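PDB 3IQD: octopine dehydrogenase from Pecten maximus, which catalyses the reductive condensation of L-arginine with pyruvate to give D-octopine, oxidising NADH in the process. Local coordinates for residues Ser140-Pro145 and Ser164-Ser169; Met206-Val211 and Asp271-Tyr276; Arg30-Phe35 and Ile78-Ala83. One frame throughout, in Å; residues are numbered along the deposited sequence.

Interaction 1: residues Ser140-Pro145 and Ser164-Ser169. With AG2 (agmatine), chain C; NAI (1,4-dihydronicotinamide adenine dinucleotide), chain B.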
loop_
_atom_site.group_PDB
_atom_site.type_symbol
_atom_site.label_atom_id
_atom_site.label_comp_id
_atom_site.label_asym_id
_atom_site.label_seq_id
_atom_site.Cartn_x
_atom_site.Cartn_y
_atom_site.Cartn_z
ATOM N N SER A 140 -8.746 1.986 -2.849
ATOM C CA SER A 140 -7.390 1.965 -2.311
ATOM C C SER A 140 -7.364 1.750 -0.803
ATOM O O SER A 140 -7.844 2.599 -0.047
ATOM C CB SER A 140 -6.654 3.257 -2.675
ATOM O OG SER A 140 -6.353 3.294 -4.063
ATOM N N PHE A 141 -6.804 0.620 -0.374
ATOM C CA PHE A 141 -6.692 0.291 1.051
ATOM C C PHE A 141 -5.339 0.697 1.606
ATOM O O PHE A 141 -4.310 0.482 0.960
ATOM C CB PHE A 141 -6.916 -1.205 1.283
ATOM C CG PHE A 141 -8.364 -1.605 1.329
ATOM C CD1 PHE A 141 -9.065 -1.874 0.157
ATOM C CD2 PHE A 141 -9.028 -1.720 2.555
ATOM C CE1 PHE A 141 -10.412 -2.248 0.202
ATOM C CE2 PHE A 141 -10.377 -2.089 2.613
ATOM C CZ PHE A 141 -11.070 -2.355 1.436
ATOM N N GLU A 142 -5.350 1.270 2.812
ATOM C CA GLU A 142 -4.144 1.842 3.444
ATOM C C GLU A 142 -2.969 0.863 3.605
ATOM O O GLU A 142 -1.835 1.182 3.249
ATOM C CB GLU A 142 -4.491 2.524 4.779
ATOM C CG GLU A 142 -5.351 1.690 5.744
ATOM C CD GLU A 142 -5.660 2.406 7.064
ATOM O OE1 GLU A 142 -5.068 3.474 7.338
ATOM O OE2 GLU A 142 -6.501 1.894 7.832
ATOM N N THR A 143 -3.258 -0.325 4.133
ATOM C CA THR A 143 -2.265 -1.377 4.336
ATOM C C THR A 143 -2.938 -2.746 4.172
ATOM O O THR A 143 -4.107 -2.818 3.802
ATOM C CB THR A 143 -1.547 -1.230 5.718
ATOM O OG1 THR A 143 -0.457 -2.155 5.809
ATOM C CG2 THR A 143 -2.492 -1.463 6.879
ATOM N N LEU A 144 -2.208 -3.825 4.433
ATOM C CA LEU A 144 -2.793 -5.160 4.373
ATOM C C LEU A 144 -3.578 -5.453 5.656
ATOM O O LEU A 144 -3.069 -5.233 6.757
ATOM C CB LEU A 144 -1.707 -6.216 4.146
ATOM C CG LEU A 144 -2.138 -7.636 3.766
ATOM C CD1 LEU A 144 -2.598 -7.718 2.313
ATOM C CD2 LEU A 144 -1.002 -8.605 4.017
ATOM N N PRO A 145 -4.834 -5.923 5.517
ATOM C CA PRO A 145 -5.704 -6.272 6.651
ATOM C C PRO A 145 -5.048 -7.145 7.728
ATOM O O PRO A 145 -5.344 -6.985 8.918
ATOM C CB PRO A 145 -6.872 -7.026 5.994
ATOM C CG PRO A 145 -6.548 -7.127 4.528
ATOM C CD PRO A 145 -5.528 -6.097 4.227
ATOM N N SER A 164 -7.852 -4.157 13.549
ATOM C CA SER A 164 -9.169 -3.890 14.114
ATOM C C SER A 164 -9.991 -3.044 13.159
ATOM O O SER A 164 -11.158 -3.342 12.890
ATOM C CB SER A 164 -9.052 -3.186 15.470
ATOM O OG SER A 164 -8.594 -4.075 16.473
ATOM N N VAL A 165 -9.368 -1.982 12.662
ATOM C CA VAL A 165 -9.997 -1.097 11.693
ATOM C C VAL A 165 -9.073 -0.920 10.501
ATOM O O VAL A 165 -7.854 -1.058 10.630
ATOM C CB VAL A 165 -10.365 0.289 12.305
ATOM C CG1 VAL A 165 -11.513 0.154 13.291
ATOM C CG2 VAL A 165 -9.156 0.949 12.961
ATOM N N LEU A 166 -9.654 -0.634 9.343
ATOM C CA LEU A 166 -8.873 -0.345 8.151
ATOM C C LEU A 166 -9.646 0.590 7.236
ATOM O O LEU A 166 -10.854 0.431 7.057
ATOM C CB LEU A 166 -8.506 -1.633 7.411
ATOM C CG LEU A 166 -7.188 -1.591 6.634
ATOM C CD1 LEU A 166 -6.025 -1.507 7.606
ATOM C CD2 LEU A 166 -7.043 -2.801 5.717
ATOM N N ALA A 167 -8.946 1.566 6.666
ATOM C CA ALA A 167 -9.566 2.562 5.804
ATOM C C ALA A 167 -9.298 2.264 4.338
ATOM O O ALA A 167 -8.274 1.669 3.993
ATOM C CB ALA A 167 -9.068 3.950 6.160
ATOM N N ALA A 168 -10.231 2.676 3.483
ATOM C CA ALA A 168 -10.061 2.590 2.035
ATOM C C ALA A 168 -10.710 3.788 1.362
ATOM O O ALA A 168 -11.744 4.271 1.813
ATOM C CB ALA A 168 -10.651 1.300 1.498
ATOM N N SER A 169 -10.096 4.274 0.290
ATOM C CA SER A 169 -10.691 5.339 -0.503
ATOM C C SER A 169 -11.401 4.734 -1.700
ATOM O O SER A 169 -11.226 3.553 -2.002
ATOM C CB SER A 169 -9.628 6.328 -0.973
ATOM O OG SER A 169 -8.888 5.804 -2.065
HETATM N N AG2 C . 3.971 0.065 6.033
HETATM C CA AG2 C . 2.483 0.135 6.023
HETATM C CB AG2 C . 1.979 0.857 7.274
HETATM C CG AG2 C . 0.490 1.160 7.276
HETATM C CD AG2 C . 0.189 2.524 6.666
HETATM N NE AG2 C . -0.852 3.238 7.404
HETATM C CZ AG2 C . -1.689 4.120 6.862
HETATM N NH1 AG2 C . -1.623 4.407 5.568
HETATM N NH2 AG2 C . -2.599 4.717 7.619
HETATM P PA NAI B . 4.720 -11.083 -0.960
HETATM O O1A NAI B . 6.137 -10.650 -0.880
HETATM O O2A NAI B . 4.454 -12.302 -0.165
HETATM O O5B NAI B . 4.339 -11.318 -2.496
HETATM C C5B NAI B . 5.144 -12.087 -3.352
HETATM C C4B NAI B . 4.397 -12.140 -4.674
HETATM O O4B NAI B . 4.771 -11.052 -5.501
HETATM C C3B NAI B . 4.683 -13.390 -5.476
HETATM O O3B NAI B . 3.826 -14.431 -5.102
HETATM C C2B NAI B . 4.411 -12.925 -6.885
HETATM O O2B NAI B . 3.054 -13.122 -7.214
HETATM C C1B NAI B . 4.739 -11.436 -6.858
HETATM N N9A NAI B . 6.061 -11.219 -7.482
HETATM C C8A NAI B . 7.295 -11.338 -6.886
HETATM N N7A NAI B . 8.253 -11.067 -7.806
HETATM C C5A NAI B . 7.651 -10.783 -8.981
HETATM C C6A NAI B . 8.156 -10.437 -10.233
HETATM N N6A NAI B . 9.397 -9.971 -10.322
HETATM N N1A NAI B . 7.278 -10.198 -11.279
HETATM C C2A NAI B . 5.908 -10.291 -11.073
HETATM N N3A NAI B . 5.413 -10.634 -9.822
HETATM C C4A NAI B . 6.273 -10.874 -8.793
HETATM O O3 NAI B . 3.749 -9.875 -0.521
HETATM P PN NAI B . 2.650 -10.023 0.648
HETATM O O1N NAI B . 3.315 -10.551 1.855
HETATM O O2N NAI B . 1.431 -10.715 0.144
HETATM O O5D NAI B . 2.303 -8.478 0.904
HETATM C C5D NAI B . 1.628 -7.727 -0.082
HETATM C C4D NAI B . 1.842 -6.243 0.178
HETATM O O4D NAI B . 1.300 -5.907 1.439
HETATM C C3D NAI B . 3.320 -5.889 0.206
HETATM O O3D NAI B . 3.506 -4.710 -0.537
HETATM C C2D NAI B . 3.647 -5.642 1.664
HETATM O O2D NAI B . 4.527 -4.549 1.800
HETATM C C1D NAI B . 2.285 -5.357 2.297
HETATM N N1N NAI B . 2.142 -5.886 3.672
HETATM C C2N NAI B . 2.531 -7.161 4.021
HETATM C C3N NAI B . 2.376 -7.619 5.336
HETATM C C7N NAI B . 2.335 -9.096 5.615
HETATM O O7N NAI B . 2.642 -10.022 4.596
HETATM N N7N NAI B . 2.003 -9.506 6.839
HETATM C C4N NAI B . 1.818 -6.765 6.293
HETATM C C5N NAI B . 1.415 -5.479 5.937
HETATM C C6N NAI B . 1.581 -5.056 4.616
#
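Glu142, just past the end of strand 137-141, reaches to Ala167 on strand 161-171 and also meets the bound agmatine. Its CB lies 3.5 Å from agmatine NH1. CG is set between the backbone N and the carbonyl carbon (chi1 49°), and from there the chain runs extended past Ala167 O, which CG approaches to 3.4 Å. At the tip the carboxylate divides its work: OE2 accepts the backbone N-H of Ala167 at 2.7 Å, the N coming from above the carboxylate plane, while OE1 sits 2.8 Å from agmatine NH2. Glu142 N in turn donates to Ala167 O, so backbone and side chain together clasp this one residue. Behind it the two strands pair antiparallel, with Ser140 and Ser169 as a hydrogen-bonded pair and Phe141 and Ala168 as a non-hydrogen-bonded one. Ala168 CB makes a CH-pi contact over the centre of the Phe141 ring, 3.4 Å from its centroid; Phe194 meets the same ring edge-to-face. Further on, Leu166 sends CD1 to Thr143 CG2 (3.6 Å) and CD2 against Thr143 O and Pro145 CD. Thr143 is a pyruvate-binding residue, and the next residue, Leu144, rests its CB 3.5 Å from C6N of the nicotinamide ring.

Interaction 2: residues Met206-Val211 and Asp271-Tyr276. Unlike the reference sequence in segment 271-276: Asp272 (reference Val). With AG2 (agmatine), chain C.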
loop_
_atom_site.group_PDB
_atom_site.type_symbol
_atom_site.label_atom_id
_atom_site.label_comp_id
_atom_site.label_asym_id
_atom_site.label_seq_id
_atom_site.Cartn_x
_atom_site.Cartn_y
_atom_site.Cartn_z
ATOM N N MET A 206 -2.090 10.071 3.562
ATOM C CA MET A 206 -2.103 9.413 4.869
ATOM C C MET A 206 -1.265 8.134 4.919
ATOM O O MET A 206 -1.149 7.495 5.975
ATOM C CB MET A 206 -3.538 9.115 5.303
ATOM C CG MET A 206 -4.315 10.345 5.743
ATOM S SD MET A 206 -3.546 11.183 7.132
ATOM C CE MET A 206 -3.839 9.987 8.428
ATOM N N SER A 207 -0.679 7.769 3.778
ATOM C CA SER A 207 0.276 6.666 3.711
ATOM C C SER A 207 1.519 6.966 4.534
ATOM O O SER A 207 2.240 6.055 4.941
ATOM C CB SER A 207 0.674 6.391 2.263
ATOM O OG SER A 207 -0.435 5.902 1.532
ATOM N N TYR A 208 1.758 8.253 4.774
ATOM C CA TYR A 208 2.935 8.712 5.491
ATOM C C TYR A 208 4.161 7.964 4.969
ATOM O O TYR A 208 4.901 7.345 5.743
ATOM C CB TYR A 208 2.771 8.496 7.002
ATOM C CG TYR A 208 1.702 9.331 7.676
ATOM C CD1 TYR A 208 1.473 10.663 7.303
ATOM C CD2 TYR A 208 0.940 8.801 8.718
ATOM C CE1 TYR A 208 0.499 11.435 7.937
ATOM C CE2 TYR A 208 -0.036 9.564 9.359
ATOM C CZ TYR A 208 -0.247 10.877 8.963
ATOM O OH TYR A 208 -1.208 11.625 9.594
ATOM N N SER A 209 4.354 8.015 3.651
ATOM C CA SER A 209 5.430 7.278 2.987
ATOM C C SER A 209 6.803 7.615 3.557
ATOM O O SER A 209 7.742 6.823 3.445
ATOM C CB SER A 209 5.409 7.539 1.488
ATOM O OG SER A 209 4.227 7.035 0.908
ATOM N N PHE A 210 6.897 8.787 4.179
ATOM C CA PHE A 210 8.121 9.247 4.811
ATOM C C PHE A 210 8.524 8.439 6.044
ATOM O O PHE A 210 9.694 8.437 6.406
ATOM C CB PHE A 210 7.987 10.725 5.199
ATOM C CG PHE A 210 6.861 11.004 6.156
ATOM C CD1 PHE A 210 7.021 10.800 7.528
ATOM C CD2 PHE A 210 5.642 11.483 5.690
ATOM C CE1 PHE A 210 5.981 11.057 8.414
ATOM C CE2 PHE A 210 4.598 11.750 6.568
ATOM C CZ PHE A 210 4.768 11.534 7.935
ATOM N N VAL A 211 7.568 7.771 6.693
ATOM C CA VAL A 211 7.812 7.185 8.021
ATOM C C VAL A 211 9.064 6.314 8.065
ATOM O O VAL A 211 9.951 6.546 8.886
ATOM C CB VAL A 211 6.579 6.419 8.588
ATOM C CG1 VAL A 211 6.939 5.659 9.869
ATOM C CG2 VAL A 211 5.450 7.380 8.872
ATOM N N ASP A 271 -9.613 15.070 6.427
ATOM C CA ASP A 271 -9.214 13.933 7.254
ATOM C C ASP A 271 -7.712 13.673 7.218
ATOM O O ASP A 271 -7.244 12.702 7.808
ATOM C CB ASP A 271 -9.989 12.666 6.879
ATOM C CG ASP A 271 -11.389 12.634 7.468
ATOM O OD1 ASP A 271 -11.916 13.695 7.864
ATOM O OD2 ASP A 271 -11.974 11.536 7.518
ATOM N N ASP A 272 -6.962 14.528 6.526
ATOM C CA ASP A 272 -5.512 14.557 6.681
ATOM C C ASP A 272 -5.187 15.116 8.048
ATOM O O ASP A 272 -5.445 16.289 8.330
ATOM C CB ASP A 272 -4.855 15.427 5.622
ATOM C CG ASP A 272 -4.746 14.735 4.304
ATOM O OD1 ASP A 272 -5.712 14.810 3.505
ATOM O OD2 ASP A 272 -3.683 14.120 4.072
ATOM N N LYS A 273 -4.632 14.260 8.894
ATOM C CA LYS A 273 -4.376 14.605 10.280
ATOM C C LYS A 273 -2.902 14.438 10.626
ATOM O O LYS A 273 -2.130 13.884 9.842
ATOM C CB LYS A 273 -5.269 13.780 11.216
ATOM C CG LYS A 273 -5.419 12.301 10.831
ATOM C CD LYS A 273 -6.560 11.619 11.595
ATOM C CE LYS A 273 -7.930 12.066 11.086
ATOM N NZ LYS A 273 -9.024 11.750 12.043
ATOM N N ASP A 274 -2.522 14.950 11.794
ATOM C CA ASP A 274 -1.178 14.791 12.310
ATOM C C ASP A 274 -0.892 13.324 12.522
ATOM O O ASP A 274 -1.769 12.565 12.929
ATOM C CB ASP A 274 -1.025 15.534 13.640
ATOM C CG ASP A 274 -0.501 16.944 13.464
ATOM O OD1 ASP A 274 -1.223 17.896 13.842
ATOM O OD2 ASP A 274 0.634 17.099 12.947
ATOM N N ILE A 275 0.343 12.931 12.235
ATOM C CA ILE A 275 0.802 11.574 12.492
ATOM C C ILE A 275 0.601 11.201 13.969
ATOM O O ILE A 275 0.222 10.071 14.284
ATOM C CB ILE A 275 2.274 11.377 12.034
ATOM C CG1 ILE A 275 2.655 9.896 12.057
ATOM C CG2 ILE A 275 3.245 12.249 12.852
ATOM C CD1 ILE A 275 3.732 9.542 11.066
ATOM N N TYR A 276 0.832 12.169 14.856
ATOM C CA TYR A 276 0.627 11.986 16.289
ATOM C C TYR A 276 -0.846 11.755 16.591
ATOM O O TYR A 276 -1.200 10.849 17.349
ATOM C CB TYR A 276 1.154 13.199 17.064
ATOM C CG TYR A 276 0.823 13.202 18.541
ATOM C CD1 TYR A 276 1.099 12.095 19.342
ATOM C CD2 TYR A 276 0.252 14.319 19.141
ATOM C CE1 TYR A 276 0.805 12.095 20.695
ATOM C CE2 TYR A 276 -0.044 14.331 20.499
ATOM C CZ TYR A 276 0.236 13.211 21.267
ATOM O OH TYR A 276 -0.056 13.204 22.608
HETATM N N AG2 C . 3.971 0.065 6.033
HETATM C CA AG2 C . 2.483 0.135 6.023
HETATM C CB AG2 C . 1.979 0.857 7.274
HETATM C CG AG2 C . 0.490 1.160 7.276
HETATM C CD AG2 C . 0.189 2.524 6.666
HETATM N NE AG2 C . -0.852 3.238 7.404
HETATM C CZ AG2 C . -1.689 4.120 6.862
HETATM N NH1 AG2 C . -1.623 4.407 5.568
HETATM N NH2 AG2 C . -2.599 4.717 7.619
#
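Ile275 packs against Tyr208, Phe210 and Val211, and this is the dense half of the contact. Its CG1 is anti to the backbone N (chi1 -169°), which carries CD1 over one face of the Tyr208 ring in a CH-pi contact, 4.1 Å from the centroid. The same methyl touches Val211 CG2 at 3.5 Å and Phe210 CE1 at 3.8 Å. Met206 O lies over the opposite face of Tyr208, toward the rim, so the phenol is held between its own loop and Ile275. The hydroxyl donates to Lys273 O, which lies at the ring edge in its plane; the modelled separation is very short, so its exact length is doubtful. Toward the partly exposed Asp271 and Lys273 the contact thins: Met206, its chain bent at chi2 and chi3, brings SD alongside Asp272 CA at 3.9 Å and CE to Lys273 CG at 3.7 Å. The charged ends there turn to others, Asp271 to Lys198 and Lys273 to Glu281. Met206 O also accepts agmatine NH1 at 3.2 Å, in keeping with its role in arginine binding. Within the alpha-helical domain, the 206-211 loop links helices 200-205 and 211-220 and meets the start of helix 275-283, with helix 240-263 beside Phe210 and Asp272.

Interaction 3: residues Arg30-Phe35 and Ile78-Ala83. With NAI (1,4-dihydronicotinamide adenine dinucleotide), chain B.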
loop_
_atom_site.group_PDB
_atom_site.type_symbol
_atom_site.label_atom_id
_atom_site.label_comp_id
_atom_site.label_asym_id
_atom_site.label_seq_id
_atom_site.Cartn_x
_atom_site.Cartn_y
_atom_site.Cartn_z
ATOM N N ARG A 30 -11.363 -16.568 -8.403
ATOM C CA ARG A 30 -10.384 -16.927 -9.422
ATOM C C ARG A 30 -9.068 -16.293 -9.008
ATOM O O ARG A 30 -8.998 -15.081 -8.817
ATOM C CB ARG A 30 -10.787 -16.398 -10.807
ATOM C CG ARG A 30 -12.210 -16.734 -11.272
ATOM C CD ARG A 30 -13.181 -15.588 -10.979
ATOM N NE ARG A 30 -14.432 -15.718 -11.727
ATOM C CZ ARG A 30 -14.688 -15.129 -12.896
ATOM N NH1 ARG A 30 -13.781 -14.359 -13.483
ATOM N NH2 ARG A 30 -15.860 -15.311 -13.483
ATOM N N VAL A 31 -8.031 -17.106 -8.841
ATOM C CA VAL A 31 -6.713 -16.584 -8.499
ATOM C C VAL A 31 -5.927 -16.317 -9.778
ATOM O O VAL A 31 -5.740 -17.219 -10.601
ATOM C CB VAL A 31 -5.929 -17.546 -7.574
ATOM C CG1 VAL A 31 -4.568 -16.968 -7.222
ATOM C CG2 VAL A 31 -6.710 -17.826 -6.300
ATOM N N LEU A 32 -5.489 -15.072 -9.950
ATOM C CA LEU A 32 -4.587 -14.721 -11.044
ATOM C C LEU A 32 -3.189 -14.419 -10.523
ATOM O O LEU A 32 -3.013 -13.626 -9.592
ATOM C CB LEU A 32 -5.115 -13.528 -11.848
ATOM C CG LEU A 32 -4.297 -13.080 -13.069
ATOM C CD1 LEU A 32 -4.239 -14.168 -14.137
ATOM C CD2 LEU A 32 -4.844 -11.787 -13.663
ATOM N N THR A 33 -2.197 -15.064 -11.126
ATOM C CA THR A 33 -0.803 -14.742 -10.855
ATOM C C THR A 33 0.010 -14.843 -12.143
ATOM O O THR A 33 0.010 -15.881 -12.808
ATOM C CB THR A 33 -0.201 -15.592 -9.694
ATOM O OG1 THR A 33 1.230 -15.560 -9.756
ATOM C CG2 THR A 33 -0.669 -17.025 -9.758
ATOM N N LEU A 34 0.679 -13.748 -12.494
ATOM C CA LEU A 34 1.443 -13.670 -13.738
ATOM C C LEU A 34 2.940 -13.865 -13.517
ATOM O O LEU A 34 3.721 -13.741 -14.460
ATOM C CB LEU A 34 1.211 -12.329 -14.436
ATOM C CG LEU A 34 -0.215 -11.809 -14.613
ATOM C CD1 LEU A 34 -0.171 -10.298 -14.765
ATOM C CD2 LEU A 34 -0.929 -12.468 -15.788
ATOM N N PHE A 35 3.337 -14.164 -12.279
ATOM C CA PHE A 35 4.741 -14.426 -11.966
ATOM C C PHE A 35 5.185 -15.776 -12.525
ATOM O O PHE A 35 5.017 -16.815 -11.886
ATOM C CB PHE A 35 5.005 -14.332 -10.460
ATOM C CG PHE A 35 6.464 -14.417 -10.089
ATOM C CD1 PHE A 35 7.447 -13.852 -10.904
ATOM C CD2 PHE A 35 6.856 -15.041 -8.904
ATOM C CE1 PHE A 35 8.801 -13.924 -10.549
ATOM C CE2 PHE A 35 8.209 -15.117 -8.541
ATOM C CZ PHE A 35 9.180 -14.558 -9.366
ATOM N N ILE A 78 -9.555 -15.980 -18.244
ATOM C CA ILE A 78 -10.303 -16.822 -17.319
ATOM C C ILE A 78 -10.502 -16.098 -15.984
ATOM O O ILE A 78 -11.589 -16.138 -15.406
ATOM C CB ILE A 78 -9.632 -18.211 -17.126
ATOM C CG1 ILE A 78 -9.616 -18.979 -18.458
ATOM C CG2 ILE A 78 -10.362 -19.029 -16.057
ATOM C CD1 ILE A 78 -8.862 -20.308 -18.438
ATOM N N ALA A 79 -9.464 -15.412 -15.520
ATOM C CA ALA A 79 -9.471 -14.789 -14.198
ATOM C C ALA A 79 -10.331 -13.520 -14.092
ATOM O O ALA A 79 -11.072 -13.344 -13.118
ATOM C CB ALA A 79 -8.038 -14.504 -13.752
ATOM N N ILE A 80 -10.230 -12.652 -15.097
ATOM C CA ILE A 80 -10.811 -11.311 -15.040
ATOM C C ILE A 80 -12.216 -11.224 -15.639
ATOM O O ILE A 80 -13.040 -10.436 -15.172
ATOM C CB ILE A 80 -9.872 -10.263 -15.719
ATOM C CG1 ILE A 80 -8.511 -10.195 -15.012
ATOM C CG2 ILE A 80 -10.530 -8.878 -15.803
ATOM C CD1 ILE A 80 -8.552 -9.680 -13.560
ATOM N N SER A 81 -12.478 -12.023 -16.672
ATOM C CA SER A 81 -13.763 -11.978 -17.378
ATOM C C SER A 81 -14.916 -12.320 -16.448
ATOM O O SER A 81 -14.940 -13.393 -15.840
ATOM C CB SER A 81 -13.770 -12.912 -18.588
ATOM O OG SER A 81 -12.795 -12.518 -19.532
ATOM N N GLY A 82 -15.857 -11.388 -16.335
ATOM C CA GLY A 82 -17.034 -11.575 -15.504
ATOM C C GLY A 82 -16.813 -11.248 -14.040
ATOM O O GLY A 82 -17.762 -11.294 -13.247
ATOM N N ALA A 83 -15.569 -10.921 -13.679
ATOM C CA ALA A 83 -15.221 -10.607 -12.295
ATOM C C ALA A 83 -15.906 -9.326 -11.849
ATOM O O ALA A 83 -15.848 -8.305 -12.537
ATOM C CB ALA A 83 -13.718 -10.490 -12.123
HETATM P PA NAI B . 4.720 -11.083 -0.960
HETATM O O1A NAI B . 6.137 -10.650 -0.880
HETATM O O2A NAI B . 4.454 -12.302 -0.165
HETATM O O5B NAI B . 4.339 -11.318 -2.496
HETATM C C5B NAI B . 5.144 -12.087 -3.352
HETATM C C4B NAI B . 4.397 -12.140 -4.674
HETATM O O4B NAI B . 4.771 -11.052 -5.501
HETATM C C3B NAI B . 4.683 -13.390 -5.476
HETATM O O3B NAI B . 3.826 -14.431 -5.102
HETATM C C2B NAI B . 4.411 -12.925 -6.885
HETATM O O2B NAI B . 3.054 -13.122 -7.214
HETATM C C1B NAI B . 4.739 -11.436 -6.858
HETATM N N9A NAI B . 6.061 -11.219 -7.482
HETATM C C8A NAI B . 7.295 -11.338 -6.886
HETATM N N7A NAI B . 8.253 -11.067 -7.806
HETATM C C5A NAI B . 7.651 -10.783 -8.981
HETATM C C6A NAI B . 8.156 -10.437 -10.233
HETATM N N6A NAI B . 9.397 -9.971 -10.322
HETATM N N1A NAI B . 7.278 -10.198 -11.279
HETATM C C2A NAI B . 5.908 -10.291 -11.073
HETATM N N3A NAI B . 5.413 -10.634 -9.822
HETATM C C4A NAI B . 6.273 -10.874 -8.793
HETATM O O3 NAI B . 3.749 -9.875 -0.521
HETATM P PN NAI B . 2.650 -10.023 0.648
HETATM O O1N NAI B . 3.315 -10.551 1.855
HETATM O O2N NAI B . 1.431 -10.715 0.144
HETATM O O5D NAI B . 2.303 -8.478 0.904
HETATM C C5D NAI B . 1.628 -7.727 -0.082
HETATM C C4D NAI B . 1.842 -6.243 0.178
HETATM O O4D NAI B . 1.300 -5.907 1.439
HETATM C C3D NAI B . 3.320 -5.889 0.206
HETATM O O3D NAI B . 3.506 -4.710 -0.537
HETATM C C2D NAI B . 3.647 -5.642 1.664
HETATM O O2D NAI B . 4.527 -4.549 1.800
HETATM C C1D NAI B . 2.285 -5.357 2.297
HETATM N N1N NAI B . 2.142 -5.886 3.672
HETATM C C2N NAI B . 2.531 -7.161 4.021
HETATM C C3N NAI B . 2.376 -7.619 5.336
HETATM C C7N NAI B . 2.335 -9.096 5.615
HETATM O O7N NAI B . 2.642 -10.022 4.596
HETATM N N7N NAI B . 2.003 -9.506 6.839
HETATM C C4N NAI B . 1.818 -6.765 6.293
HETATM C C5N NAI B . 1.415 -5.479 5.937
HETATM C C6N NAI B . 1.581 -5.056 4.616
#
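Arg30 lays its aliphatic chain across the carbonyl of Ala79 and brings its guanidinium to the turn that ends helix 76-80, with Ala83 CA over one face of the flat group. A bend at chi2 (96°) steers the tip there. NH1 donates twice: to Ala79 O at 2.9 Å and to Ser81 O at 2.8 Å. NH2 adds a longer bond of 3.2 Å to the same Ser81 O, so that one carbonyl oxygen is gripped end-on by two nitrogens. Both acceptors lie in the guanidinium plane, although NH1 approaches each of them from above its carbonyl plane. The turn itself is a type II beta turn from Ile80 to Ala83, with Gly82 at the position of positive phi and Ala83 N bonded back to Ile80 O. Nearer the sheet, Leu32 sets its CB against Ala79 CB at 3.6 Å, so the helix end is seated on strand 27-32 by apolar as well as polar contact. Beyond that strand the chain runs on to Phe35, an NADH-binding residue, one face of whose ring covers the adenine, CD1 of Phe35 lying 3.6 Å from C5A of the cofactor, as suits the nucleotide-binding half of a Rossmann-type dehydrogenase. Arg30 NE forms a salt bridge with Glu28, which probably balances the buried charge; the guanidinium meanwhile supplies donors to carbonyls at the C-terminal end of a helix, where a positive group is probably favoured electrostatically.

How the interactions relate
Along the chain the contacts follow in series: interaction 3 closes before interaction 1 opens, and interaction 1 before interaction 2. Interactions 3 and 1 both involve strands of the connected sheet system, strand 27-32 in one and strands 137-141 and 161-171 in the other, their centres about 23 Å apart, and touch NADH at its adenine and nicotinamide ends. Interaction 2 belongs to the alpha-helical domain; its centre is about 14 Å from that of interaction 1, and agmatine bridges them, with Glu142 and Met206 O both near its guanidinium. Interactions 2 and 3 lie on opposite sides of the chain's centre, about 34 Å apart between centres. Interaction 1 thus stands where cofactor and arginine analogue meet, between the nucleotide-binding and helical parts.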